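Adenosine kinase, putative (Trypanosoma brucei, PDB 2XTB) probably catalyses the magnesium-dependent transfer of a phosphate from ATP to adenosine, giving AMP and ADP in purine salvage. Local coordinates at residues V10-N15 against V86-C91; A159-R164 against A187-G192; F166-F171 against G192-N197; T172-V177 against Q205-Q210. One frame throughout, in Å; residues are numbered along the deposited sequence.

Contact 1 (V10-N15 against V86-C91). With KRM (4-[5-(4-phenoxyphenyl)-1H-pyrazol-3-yl]morpholine), chain B.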
# COMPACT_ATOMS: atom_id res chain seq x y z
N VAL A 10 -2.03 -2.65 14.09
CA VAL A 10 -2.06 -1.88 12.86
C VAL A 10 -3.37 -2.10 12.09
O VAL A 10 -3.83 -3.23 11.92
CB VAL A 10 -0.82 -2.15 11.97
CG1 VAL A 10 -0.98 -1.54 10.58
CG2 VAL A 10 0.44 -1.59 12.62
N TYR A 11 -3.96 -0.99 11.65
CA TYR A 11 -5.14 -0.99 10.81
C TYR A 11 -4.72 -0.58 9.41
O TYR A 11 -4.03 0.43 9.22
CB TYR A 11 -6.16 -0.01 11.38
CG TYR A 11 -7.47 0.07 10.63
CD1 TYR A 11 -8.55 -0.71 11.03
CD2 TYR A 11 -7.63 0.93 9.55
CE1 TYR A 11 -9.76 -0.65 10.35
CE2 TYR A 11 -8.84 1.00 8.87
CZ TYR A 11 -9.90 0.21 9.28
OH TYR A 11 -11.10 0.28 8.62
N VAL A 12 -5.12 -1.37 8.42
CA VAL A 12 -4.79 -1.08 7.02
C VAL A 12 -6.07 -1.08 6.20
O VAL A 12 -6.84 -2.03 6.25
CB VAL A 12 -3.78 -2.11 6.44
CG1 VAL A 12 -3.52 -1.84 4.97
CG2 VAL A 12 -2.47 -2.09 7.20
N GLN A 13 -6.29 -0.01 5.45
CA GLN A 13 -7.42 0.04 4.53
C GLN A 13 -6.94 0.30 3.11
O GLN A 13 -6.11 1.19 2.88
CB GLN A 13 -8.45 1.06 4.97
CG GLN A 13 -9.74 1.04 4.15
CD GLN A 13 -10.93 1.60 4.90
OE1 GLN A 13 -11.79 2.26 4.32
NE2 GLN A 13 -10.99 1.34 6.20
N CYS A 14 -7.45 -0.48 2.17
CA CYS A 14 -7.07 -0.36 0.77
C CYS A 14 -8.03 -1.15 -0.12
O CYS A 14 -9.04 -1.69 0.35
CB CYS A 14 -5.63 -0.85 0.56
SG CYS A 14 -4.90 -0.36 -1.02
N ASN A 15 -7.71 -1.20 -1.41
CA ASN A 15 -8.44 -1.98 -2.39
C ASN A 15 -7.81 -3.36 -2.58
O ASN A 15 -6.74 -3.48 -3.17
CB ASN A 15 -8.50 -1.22 -3.72
CG ASN A 15 -9.25 0.10 -3.62
OD1 ASN A 15 -9.82 0.43 -2.58
ND2 ASN A 15 -9.24 0.86 -4.71
N VAL A 86 -1.87 -7.00 12.43
CA VAL A 86 -2.50 -6.24 11.35
C VAL A 86 -3.95 -6.64 11.17
O VAL A 86 -4.28 -7.83 11.15
CB VAL A 86 -1.74 -6.41 10.00
CG1 VAL A 86 -2.58 -5.93 8.83
CG2 VAL A 86 -0.42 -5.65 10.03
N THR A 87 -4.81 -5.64 11.04
CA THR A 87 -6.18 -5.83 10.59
C THR A 87 -6.30 -5.12 9.25
O THR A 87 -5.88 -3.97 9.12
CB THR A 87 -7.20 -5.26 11.59
OG1 THR A 87 -6.96 -5.82 12.89
CG2 THR A 87 -8.62 -5.60 11.17
N TYR A 88 -6.84 -5.82 8.26
CA TYR A 88 -7.03 -5.25 6.93
C TYR A 88 -8.51 -5.10 6.59
O TYR A 88 -9.27 -6.06 6.68
CB TYR A 88 -6.33 -6.09 5.87
CG TYR A 88 -6.50 -5.54 4.46
CD1 TYR A 88 -5.58 -4.64 3.93
CD2 TYR A 88 -7.60 -5.91 3.68
CE1 TYR A 88 -5.75 -4.12 2.65
CE2 TYR A 88 -7.77 -5.40 2.40
CZ TYR A 88 -6.84 -4.51 1.89
OH TYR A 88 -7.00 -4.01 0.62
N VAL A 89 -8.88 -3.89 6.19
CA VAL A 89 -10.24 -3.60 5.76
C VAL A 89 -10.23 -3.26 4.27
O VAL A 89 -9.35 -2.54 3.79
CB VAL A 89 -10.88 -2.47 6.62
CG1 VAL A 89 -12.17 -1.94 5.98
CG2 VAL A 89 -11.17 -2.99 8.02
N GLY A 90 -11.19 -3.81 3.55
CA GLY A 90 -11.33 -3.59 2.12
C GLY A 90 -12.63 -4.22 1.68
O GLY A 90 -13.45 -4.61 2.51
N CYS A 91 -12.82 -4.33 0.37
CA CYS A 91 -14.04 -4.93 -0.15
C CYS A 91 -13.78 -6.00 -1.21
O CYS A 91 -13.26 -5.71 -2.29
CB CYS A 91 -15.01 -3.86 -0.66
SG CYS A 91 -16.67 -4.46 -1.03
C24 KRM B . -5.55 -0.89 -5.94
C23 KRM B . -4.31 -1.29 -5.14
O22 KRM B . -3.36 -1.88 -6.02
C21 KRM B . -2.83 -0.92 -6.93
C20 KRM B . -3.92 -0.40 -7.86
N19 KRM B . -5.12 -0.07 -7.08
C16 KRM B . -5.92 1.00 -7.43
C15 KRM B . -5.89 1.64 -8.66
N17 KRM B . -6.83 1.49 -6.60
N18 KRM B . -7.43 2.54 -7.31
C14 KRM B . -6.87 2.63 -8.55
C11 KRM B . -7.29 3.63 -9.58
C10 KRM B . -6.75 3.62 -10.87
C9 KRM B . -7.16 4.57 -11.81
C12 KRM B . -8.23 4.61 -9.24
C13 KRM B . -8.63 5.56 -10.18
C8 KRM B . -8.10 5.55 -11.46
O7 KRM B . -8.53 6.50 -12.36
C6 KRM B . -7.80 6.93 -13.45
C1 KRM B . -8.14 6.49 -14.74
C5 KRM B . -6.74 7.83 -13.29
C4 KRM B . -6.01 8.26 -14.40
C3 KRM B . -6.34 7.81 -15.68
C2 KRM B . -7.41 6.92 -15.85
O HOH W 1 -12.11 -1.94 -0.80
O HOH W 2 -4.81 -3.51 -1.31
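Tyr-88 and Val-12 meet through matching first torsions: in Tyr-88 CG stands opposite the backbone N (chi1 179°), sending the ring forward along the neighbouring strand, and Val-12 turns CG1 the same way (177°). Val-12 CG1 then lies 3.6 Å from Tyr-88 CD1, the two groups meeting at a slant. Further along the ring, Tyr-88 CE1 is 3.9 Å from Cys-14 CB. Beyond it a water bridges Tyr-88 OH and Asn-15 O. The strands 10-13 and 86-89 are parallel, their axes 21° apart, and are paired by backbone bonds from Thr-87 N to Val-10 O (2.7 Å), Val-12 N to Thr-87 O, Val-89 N to Val-12 O and Cys-14 N to Val-89 O. They belong to the central alpha/beta sheet of the ribokinase (PfkB) fold. On the face opposite Val-12 and Tyr-88, Val-89 spreads its methyls between two side chains: Val-89 CG2 is 3.6 Å from Tyr-11 CE1, Val-89 CG1 3.5 Å from Gln-13 NE2. Val-156 of helix 154-161 covers this side. Past the strand end, Asn-15, an adenosine-binding residue, donates a weak hydrogen bond from ND2 to KRM N17 (3.1 Å).

Contact 2 (A159-R164 against A187-G192); sequences AMDESR and AREVDG
Val-190 slips its branched end beneath the guanidinium of Arg-164, with Val-190 CB lying over one face of the flat group, toward its rim, and 3.6 Å from Arg-164 NH1. The two valine methyls diverge from there: Val-190 CG1 approaches Asp-161 O at 3.4 Å, while CG2 turns to Ser-163 O. Those same two carbonyls hold the arginine in position. Arg-164 NH1 donates to Asp-161 O (3.0 Å) and to Ser-163 O (2.9 Å), and in both bonds the donor sits above the carbonyl plane. A bend at chi2 (-55°) folds the arginine chain back over its own segment, which is what brings NH1 to both oxygens. Ser-163 OG adds a bond to Ala-159 O, tying the exit of the helix to its last turn. Toward solvent, the carboxylates of Asp-161 and Glu-189 face each other, Asp-161 OD1 being 4.4 Å from Glu-189 OE2. Their like charges are probably eased by Lys-186, whose NZ forms salt bridges to both oxygens, and by a water donating to each; Glu-189 OE1 is also paired with Arg-185. Asp-191 follows the helix with positive phi (59°), and Gly-192 leads the chain alongside Arg-164 into the sheet. Both segments are thus helix-to-strand turns, helix 154-161 passing into strand 165-169 and helix 177-189 into strand 193-197, at the end of the sheet away from the annotated sites. Helix 177-189 is the main helix of the beta-alpha-beta crossover joining those two parallel strands, the kind of unit from which the central sheet of this ribokinase-family fold is largely built.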
# COMPACT_ATOMS: atom_id res chain seq x y z
N ALA A 159 -12.25 -2.91 15.28
CA ALA A 159 -10.93 -3.03 14.67
C ALA A 159 -10.17 -1.71 14.74
O ALA A 159 -8.97 -1.68 15.04
CB ALA A 159 -11.05 -3.49 13.22
N MET A 160 -10.88 -0.62 14.46
CA MET A 160 -10.34 0.72 14.57
C MET A 160 -10.10 1.13 16.02
O MET A 160 -9.09 1.77 16.32
CB MET A 160 -11.30 1.71 13.92
CG MET A 160 -11.14 1.88 12.43
SD MET A 160 -12.35 3.05 11.82
CE MET A 160 -11.97 3.09 10.08
N ASP A 161 -11.03 0.78 16.91
CA ASP A 161 -10.92 1.11 18.33
C ASP A 161 -9.74 0.43 19.00
O ASP A 161 -9.13 0.99 19.92
CB ASP A 161 -12.22 0.76 19.07
CG ASP A 161 -13.31 1.80 18.87
OD1 ASP A 161 -13.01 2.95 18.52
OD2 ASP A 161 -14.49 1.45 19.08
N GLU A 162 -9.42 -0.78 18.53
CA GLU A 162 -8.33 -1.58 19.09
C GLU A 162 -6.99 -1.33 18.40
O GLU A 162 -5.97 -1.87 18.83
CB GLU A 162 -8.68 -3.07 19.04
CG GLU A 162 -9.83 -3.49 19.96
CD GLU A 162 -10.18 -4.97 19.84
OE1 GLU A 162 -9.59 -5.67 18.99
OE2 GLU A 162 -11.06 -5.44 20.61
N SER A 163 -6.99 -0.51 17.34
CA SER A 163 -5.77 -0.17 16.60
C SER A 163 -5.10 1.11 17.10
O SER A 163 -5.77 2.02 17.58
CB SER A 163 -6.06 -0.04 15.10
OG SER A 163 -6.34 -1.30 14.52
N ARG A 164 -3.78 1.17 16.97
CA ARG A 164 -3.00 2.36 17.34
C ARG A 164 -2.21 2.96 16.17
O ARG A 164 -1.70 4.08 16.28
CB ARG A 164 -2.08 2.06 18.52
CG ARG A 164 -2.80 1.82 19.85
CD ARG A 164 -3.73 2.97 20.20
NE ARG A 164 -4.49 2.72 21.42
CZ ARG A 164 -5.66 2.08 21.48
NH1 ARG A 164 -6.24 1.60 20.37
NH2 ARG A 164 -6.26 1.91 22.65
N ALA A 187 -8.22 7.75 14.75
CA ALA A 187 -6.83 7.95 15.16
C ALA A 187 -6.69 9.08 16.18
O ALA A 187 -5.81 9.04 17.05
CB ALA A 187 -5.95 8.21 13.94
N ARG A 188 -7.56 10.09 16.08
CA ARG A 188 -7.63 11.16 17.08
C ARG A 188 -8.10 10.60 18.42
O ARG A 188 -7.53 10.93 19.46
CB ARG A 188 -8.56 12.29 16.62
CG ARG A 188 -8.01 13.17 15.52
CD ARG A 188 -6.98 14.18 16.03
NE ARG A 188 -6.03 14.57 14.99
CZ ARG A 188 -6.22 15.57 14.13
NH1 ARG A 188 -7.33 16.30 14.18
NH2 ARG A 188 -5.30 15.84 13.22
N GLU A 189 -9.12 9.75 18.37
CA GLU A 189 -9.73 9.16 19.57
C GLU A 189 -8.80 8.20 20.30
O GLU A 189 -8.62 8.31 21.52
CB GLU A 189 -11.03 8.45 19.22
CG GLU A 189 -12.16 9.35 18.75
CD GLU A 189 -13.35 8.57 18.23
OE1 GLU A 189 -14.15 9.14 17.46
OE2 GLU A 189 -13.49 7.37 18.58
N VAL A 190 -8.20 7.26 19.56
CA VAL A 190 -7.32 6.26 20.17
C VAL A 190 -5.91 6.79 20.40
O VAL A 190 -5.02 6.05 20.85
CB VAL A 190 -7.26 4.93 19.36
CG1 VAL A 190 -8.64 4.31 19.22
CG2 VAL A 190 -6.62 5.15 17.99
N ASP A 191 -5.71 8.08 20.10
CA ASP A 191 -4.40 8.73 20.18
C ASP A 191 -3.36 8.04 19.28
O ASP A 191 -2.15 8.23 19.44
CB ASP A 191 -3.90 8.80 21.63
CG ASP A 191 -2.86 9.87 21.84
OD1 ASP A 191 -3.18 11.06 21.61
OD2 ASP A 191 -1.72 9.54 22.23
N GLY A 192 -3.87 7.25 18.35
CA GLY A 192 -3.03 6.51 17.42
C GLY A 192 -2.41 7.40 16.36
O GLY A 192 -2.47 8.63 16.45
O HOH W 3 -12.85 5.35 20.04

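Contact 3 (F166-F171 against G192-N197); sequences FYFSGF and GLFMIN. With KRM (4-[5-(4-phenoxyphenyl)-1H-pyrazol-3-yl]morpholine), chain B.
Phe-166 has the most surface covered here, followed by Asn-197 and Phe-168, and each meets the facing strand differently. Phe-166 turns the edge of its ring to the backbone: Leu-193 O lies in the ring plane, 3.7 Å from Phe-166 CD1. Phe-166 CB packs on Phe-194 CD1, also at 3.7 Å. The main chain of Phe-166 is gripped at both ends, its N donating to Leu-193 O (2.7 Å) and its O accepting from Met-195 N. On the opposite face of the sheet, Asn-197 sets CB at the edge of the Tyr-167 ring, 3.6 Å from Tyr-167 CE1, with amide and ring planes 88° apart. The amide is steadied from outside by a bond between Asn-197 OD1 and Ser-199 N, and the backbone N of Asn-197 donates to Phe-168 O (2.9 Å). Phe-168 in turn donates from its N to Met-195 O. With chi1 at -88° its ring inclines toward Phe-194, and Phe-168 CD1 comes within 3.6 Å of Phe-194 CE1. The two planes are only 30° apart but slid so far, with centroids 5.2 Å apart, that the rings barely overlap. Beyond the strand, the adenosine-binding residue Phe-171 lays one ring face against KRM C16. Strands 165-169 and 193-197 are parallel neighbours in the central sheet; helix 177-189 covers the face bearing Phe-168 and Phe-194, through Val-180, whereas helix 299-312 covers the face of Tyr-167 and Met-195, through Met-304.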
# COMPACT_ATOMS: atom_id res chain seq x y z
N PHE A 166 -2.64 3.56 11.88
CA PHE A 166 -3.56 3.53 10.75
C PHE A 166 -2.83 3.83 9.44
O PHE A 166 -2.32 4.93 9.25
CB PHE A 166 -4.68 4.56 10.95
CG PHE A 166 -5.59 4.25 12.10
CD1 PHE A 166 -5.27 4.66 13.39
CD2 PHE A 166 -6.78 3.57 11.90
CE1 PHE A 166 -6.11 4.37 14.46
CE2 PHE A 166 -7.63 3.28 12.96
CZ PHE A 166 -7.29 3.69 14.24
N TYR A 167 -2.79 2.84 8.55
CA TYR A 167 -2.21 3.05 7.23
C TYR A 167 -3.28 3.02 6.15
O TYR A 167 -4.07 2.07 6.06
CB TYR A 167 -1.11 2.02 6.91
CG TYR A 167 -0.70 2.00 5.46
CD1 TYR A 167 0.11 3.01 4.93
CD2 TYR A 167 -1.14 0.99 4.60
CE1 TYR A 167 0.48 3.00 3.58
CE2 TYR A 167 -0.77 0.98 3.26
CZ TYR A 167 0.04 1.98 2.76
OH TYR A 167 0.40 1.96 1.43
N PHE A 168 -3.29 4.07 5.34
CA PHE A 168 -4.18 4.18 4.20
C PHE A 168 -3.36 4.47 2.95
O PHE A 168 -2.53 5.39 2.93
CB PHE A 168 -5.18 5.32 4.42
CG PHE A 168 -6.44 4.90 5.13
CD1 PHE A 168 -6.41 4.55 6.47
CD2 PHE A 168 -7.65 4.89 4.46
CE1 PHE A 168 -7.58 4.18 7.13
CE2 PHE A 168 -8.83 4.52 5.11
CZ PHE A 168 -8.79 4.17 6.45
N SER A 169 -3.59 3.69 1.90
CA SER A 169 -3.02 4.00 0.60
C SER A 169 -3.84 5.15 0.00
O SER A 169 -4.97 5.40 0.43
CB SER A 169 -3.07 2.78 -0.32
OG SER A 169 -4.39 2.28 -0.43
N GLY A 170 -3.26 5.86 -0.96
CA GLY A 170 -3.94 6.96 -1.62
C GLY A 170 -5.17 6.51 -2.39
O GLY A 170 -6.07 7.31 -2.64
N PHE A 171 -5.20 5.23 -2.74
CA PHE A 171 -6.28 4.64 -3.52
C PHE A 171 -7.62 4.63 -2.80
O PHE A 171 -8.68 4.53 -3.43
CB PHE A 171 -5.91 3.21 -3.94
CG PHE A 171 -4.64 3.12 -4.74
CD1 PHE A 171 -3.58 2.34 -4.29
CD2 PHE A 171 -4.50 3.81 -5.95
CE1 PHE A 171 -2.40 2.25 -5.03
CE2 PHE A 171 -3.32 3.71 -6.69
CZ PHE A 171 -2.27 2.93 -6.23
N GLY A 192 -3.87 7.25 18.35
CA GLY A 192 -3.03 6.51 17.42
C GLY A 192 -2.41 7.40 16.36
O GLY A 192 -2.47 8.63 16.45
N LEU A 193 -1.83 6.77 15.35
CA LEU A 193 -1.10 7.50 14.34
C LEU A 193 -1.68 7.22 12.96
O LEU A 193 -1.94 6.07 12.61
CB LEU A 193 0.38 7.13 14.41
CG LEU A 193 1.35 8.24 14.01
CD1 LEU A 193 2.46 8.40 15.04
CD2 LEU A 193 1.92 7.95 12.63
N PHE A 194 -1.89 8.29 12.19
CA PHE A 194 -2.48 8.16 10.86
C PHE A 194 -1.44 8.37 9.76
O PHE A 194 -0.83 9.43 9.65
CB PHE A 194 -3.67 9.11 10.69
CG PHE A 194 -4.53 8.78 9.51
CD1 PHE A 194 -5.57 7.86 9.64
CD2 PHE A 194 -4.29 9.35 8.27
CE1 PHE A 194 -6.36 7.53 8.55
CE2 PHE A 194 -5.08 9.03 7.18
CZ PHE A 194 -6.11 8.11 7.31
N MET A 195 -1.27 7.34 8.94
CA MET A 195 -0.28 7.34 7.88
C MET A 195 -0.95 7.18 6.52
O MET A 195 -1.83 6.33 6.35
CB MET A 195 0.72 6.19 8.07
CG MET A 195 1.36 6.14 9.44
SD MET A 195 2.59 4.82 9.58
CE MET A 195 3.83 5.41 8.44
N ILE A 196 -0.54 8.01 5.57
CA ILE A 196 -0.93 7.80 4.18
C ILE A 196 0.26 7.47 3.30
O ILE A 196 1.40 7.84 3.59
CB ILE A 196 -1.73 8.99 3.55
CG1 ILE A 196 -0.85 10.24 3.41
CG2 ILE A 196 -3.02 9.26 4.33
CD1 ILE A 196 -1.42 11.28 2.47
N ASN A 197 -0.02 6.73 2.23
CA ASN A 197 0.90 6.58 1.13
C ASN A 197 0.27 7.33 -0.02
O ASN A 197 -0.88 7.08 -0.36
CB ASN A 197 1.07 5.11 0.78
CG ASN A 197 2.35 4.84 0.04
OD1 ASN A 197 2.57 5.36 -1.06
ND2 ASN A 197 3.21 4.02 0.63
C24 KRM B . -5.55 -0.89 -5.94
C23 KRM B . -4.31 -1.29 -5.14
O22 KRM B . -3.36 -1.88 -6.02
C21 KRM B . -2.83 -0.92 -6.93
C20 KRM B . -3.92 -0.40 -7.86
N19 KRM B . -5.12 -0.07 -7.08
C16 KRM B . -5.92 1.00 -7.43
C15 KRM B . -5.89 1.64 -8.66
N17 KRM B . -6.83 1.49 -6.60
N18 KRM B . -7.43 2.54 -7.31
C14 KRM B . -6.87 2.63 -8.55
C11 KRM B . -7.29 3.63 -9.58
C10 KRM B . -6.75 3.62 -10.87
C9 KRM B . -7.16 4.57 -11.81
C12 KRM B . -8.23 4.61 -9.24
C13 KRM B . -8.63 5.56 -10.18
C8 KRM B . -8.10 5.55 -11.46
O7 KRM B . -8.53 6.50 -12.36
C6 KRM B . -7.80 6.93 -13.45
C1 KRM B . -8.14 6.49 -14.74
C5 KRM B . -6.74 7.83 -13.29
C4 KRM B . -6.01 8.26 -14.40
C3 KRM B . -6.34 7.81 -15.68
C2 KRM B . -7.41 6.92 -15.85

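Contact 4 (T172-V177 against Q205-Q210). With KRM (4-[5-(4-phenoxyphenyl)-1H-pyrazol-3-yl]morpholine), chain B.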
# COMPACT_ATOMS: atom_id res chain seq x y z
N THR A 172 -7.59 4.74 -1.47
CA THR A 172 -8.80 4.78 -0.65
C THR A 172 -9.58 6.08 -0.87
O THR A 172 -10.79 6.14 -0.61
CB THR A 172 -8.47 4.66 0.84
OG1 THR A 172 -7.53 5.67 1.22
CG2 THR A 172 -7.89 3.29 1.15
N LEU A 173 -8.87 7.11 -1.34
CA LEU A 173 -9.45 8.42 -1.64
C LEU A 173 -10.18 8.42 -2.98
O LEU A 173 -10.99 9.32 -3.24
CB LEU A 173 -8.35 9.49 -1.64
CG LEU A 173 -7.42 9.55 -0.43
CD1 LEU A 173 -6.07 10.13 -0.81
CD2 LEU A 173 -8.05 10.34 0.71
N THR A 174 -9.89 7.44 -3.83
CA THR A 174 -10.58 7.28 -5.11
C THR A 174 -11.94 6.62 -4.94
O THR A 174 -12.81 6.73 -5.80
CB THR A 174 -9.76 6.45 -6.12
OG1 THR A 174 -9.55 5.13 -5.61
CG2 THR A 174 -8.41 7.11 -6.39
N VAL A 175 -12.12 5.92 -3.81
CA VAL A 175 -13.37 5.23 -3.49
C VAL A 175 -14.34 6.20 -2.81
O VAL A 175 -15.27 6.70 -3.45
CB VAL A 175 -13.12 3.96 -2.61
CG1 VAL A 175 -14.42 3.21 -2.37
CG2 VAL A 175 -12.10 3.05 -3.25
N ASP A 176 -14.12 6.46 -1.52
CA ASP A 176 -14.94 7.39 -0.75
C ASP A 176 -14.15 7.96 0.43
O ASP A 176 -13.75 7.23 1.34
CB ASP A 176 -16.23 6.71 -0.26
CG ASP A 176 -17.18 7.68 0.45
OD1 ASP A 176 -16.96 8.91 0.44
OD2 ASP A 176 -18.17 7.19 1.04
N VAL A 177 -13.95 9.27 0.41
CA VAL A 177 -13.12 9.97 1.39
C VAL A 177 -13.64 9.81 2.83
O VAL A 177 -12.84 9.70 3.76
CB VAL A 177 -12.92 11.47 1.01
CG1 VAL A 177 -14.23 12.27 1.13
CG2 VAL A 177 -11.81 12.11 1.84
N GLN A 205 -3.21 14.72 -8.62
CA GLN A 205 -3.70 15.46 -9.77
C GLN A 205 -5.22 15.44 -9.87
O GLN A 205 -5.85 16.48 -10.07
CB GLN A 205 -3.06 14.94 -11.06
CG GLN A 205 -3.12 15.94 -12.21
CD GLN A 205 -2.59 15.38 -13.52
OE1 GLN A 205 -2.77 15.98 -14.58
NE2 GLN A 205 -1.93 14.23 -13.46
N PHE A 206 -5.81 14.26 -9.72
CA PHE A 206 -7.25 14.08 -9.96
C PHE A 206 -8.09 13.98 -8.69
O PHE A 206 -9.29 14.21 -8.72
CB PHE A 206 -7.48 12.86 -10.86
CG PHE A 206 -7.02 13.05 -12.28
CD1 PHE A 206 -7.92 13.44 -13.27
CD2 PHE A 206 -5.68 12.85 -12.62
CE1 PHE A 206 -7.49 13.63 -14.58
CE2 PHE A 206 -5.25 13.03 -13.93
CZ PHE A 206 -6.15 13.42 -14.91
N PHE A 207 -7.45 13.63 -7.57
CA PHE A 207 -8.16 13.45 -6.31
C PHE A 207 -7.59 14.34 -5.21
O PHE A 207 -7.56 13.96 -4.04
CB PHE A 207 -8.15 11.97 -5.90
CG PHE A 207 -8.79 11.06 -6.92
CD1 PHE A 207 -8.05 10.51 -7.95
CD2 PHE A 207 -10.15 10.75 -6.83
CE1 PHE A 207 -8.64 9.67 -8.89
CE2 PHE A 207 -10.75 9.91 -7.77
CZ PHE A 207 -9.99 9.37 -8.80
N SER A 208 -7.14 15.52 -5.62
CA SER A 208 -6.52 16.48 -4.71
C SER A 208 -7.45 16.97 -3.60
O SER A 208 -7.01 17.19 -2.46
CB SER A 208 -5.96 17.67 -5.49
OG SER A 208 -6.83 18.05 -6.54
N ALA A 209 -8.73 17.13 -3.92
CA ALA A 209 -9.72 17.57 -2.94
C ALA A 209 -9.86 16.56 -1.80
O ALA A 209 -9.87 16.94 -0.63
CB ALA A 209 -11.07 17.83 -3.61
N GLN A 210 -9.94 15.28 -2.17
CA GLN A 210 -10.06 14.18 -1.21
C GLN A 210 -8.84 14.10 -0.30
O GLN A 210 -8.97 14.00 0.92
CB GLN A 210 -10.25 12.85 -1.94
CG GLN A 210 -11.60 12.68 -2.62
CD GLN A 210 -11.74 13.52 -3.88
OE1 GLN A 210 -10.76 13.95 -4.48
NE2 GLN A 210 -12.98 13.76 -4.28
C24 KRM B . -5.55 -0.89 -5.94
C23 KRM B . -4.31 -1.29 -5.14
O22 KRM B . -3.36 -1.88 -6.02
C21 KRM B . -2.83 -0.92 -6.93
C20 KRM B . -3.92 -0.40 -7.86
N19 KRM B . -5.12 -0.07 -7.08
C16 KRM B . -5.92 1.00 -7.43
C15 KRM B . -5.89 1.64 -8.66
N17 KRM B . -6.83 1.49 -6.60
N18 KRM B . -7.43 2.54 -7.31
C14 KRM B . -6.87 2.63 -8.55
C11 KRM B . -7.29 3.63 -9.58
C10 KRM B . -6.75 3.62 -10.87
C9 KRM B . -7.16 4.57 -11.81
C12 KRM B . -8.23 4.61 -9.24
C13 KRM B . -8.63 5.56 -10.18
C8 KRM B . -8.10 5.55 -11.46
O7 KRM B . -8.53 6.50 -12.36
C6 KRM B . -7.80 6.93 -13.45
C1 KRM B . -8.14 6.49 -14.74
C5 KRM B . -6.74 7.83 -13.29
C4 KRM B . -6.01 8.26 -14.40
C3 KRM B . -6.34 7.81 -15.68
C2 KRM B . -7.41 6.92 -15.85
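Phe-207 offers a ring face to Thr-174, a CH-pi contact between the helical turn 172-175, after strand 165-169 of the ribokinase-type sheet, and the break between helices 201-206 and 208-214, which come after strand 193-197. Phe-207 has left helical geometry after the first of these helices and occupies the N-cap position of the second. That break carries the aromatic ring out toward the turn. Thr-174 CG2 stands above the centre of the Phe-207 ring, 3.6 Å from the centroid and 11° off the normal. The methyl gets there because chi1 of Thr-174 (62°) puts OG1 on the other side, where it is hydrogen-bonded to Phe-171 O. Behind it, Thr-174 CB is 3.9 Å from KRM C12, which places this packing at the wall of the ligand pocket. One turn further into the second helix, Gln-210 makes its contact through aliphatic carbons. Gln-210 CB lies 3.9 Å from Leu-173 CB, while Gln-210 CG approaches Leu-173 O at 3.5 Å. Leu-173 also packs on Leu-211 and Val-214 of the same helix. Val-177, at the start of helix 177-189, closes the far side: Val-177 CB is 4.0 Å from Gln-210 CG, and Val-177 CG2 rests 3.5 Å from Gln-210 O.

In the fold
Contacts 1 and 3, with centres 10 Å apart, are successive strand pairs of one sheet: Tyr-11 O is 2.8 Å from Tyr-167 N, a probable hydrogen bond across strands 10-13 and 165-169. Contact 2 lies at the end of these strands remote from the ligand, its Val-190 CG2 lying 3.6 Å from Phe-166 CE1. Contact 4 continues the chain at the other end; its nearest atoms are about 9 Å from those of contact 2. Contacts 1, 3 and 4 all touch KRM, through Asn-15, Phe-171 and Thr-174. Asn-15 and Phe-171 bind adenosine, consistent with the ligand occupying the nucleoside site, and Tyr-167 lies about 5 Å, side chain to side chain, from the predicted proton acceptor Asp-301.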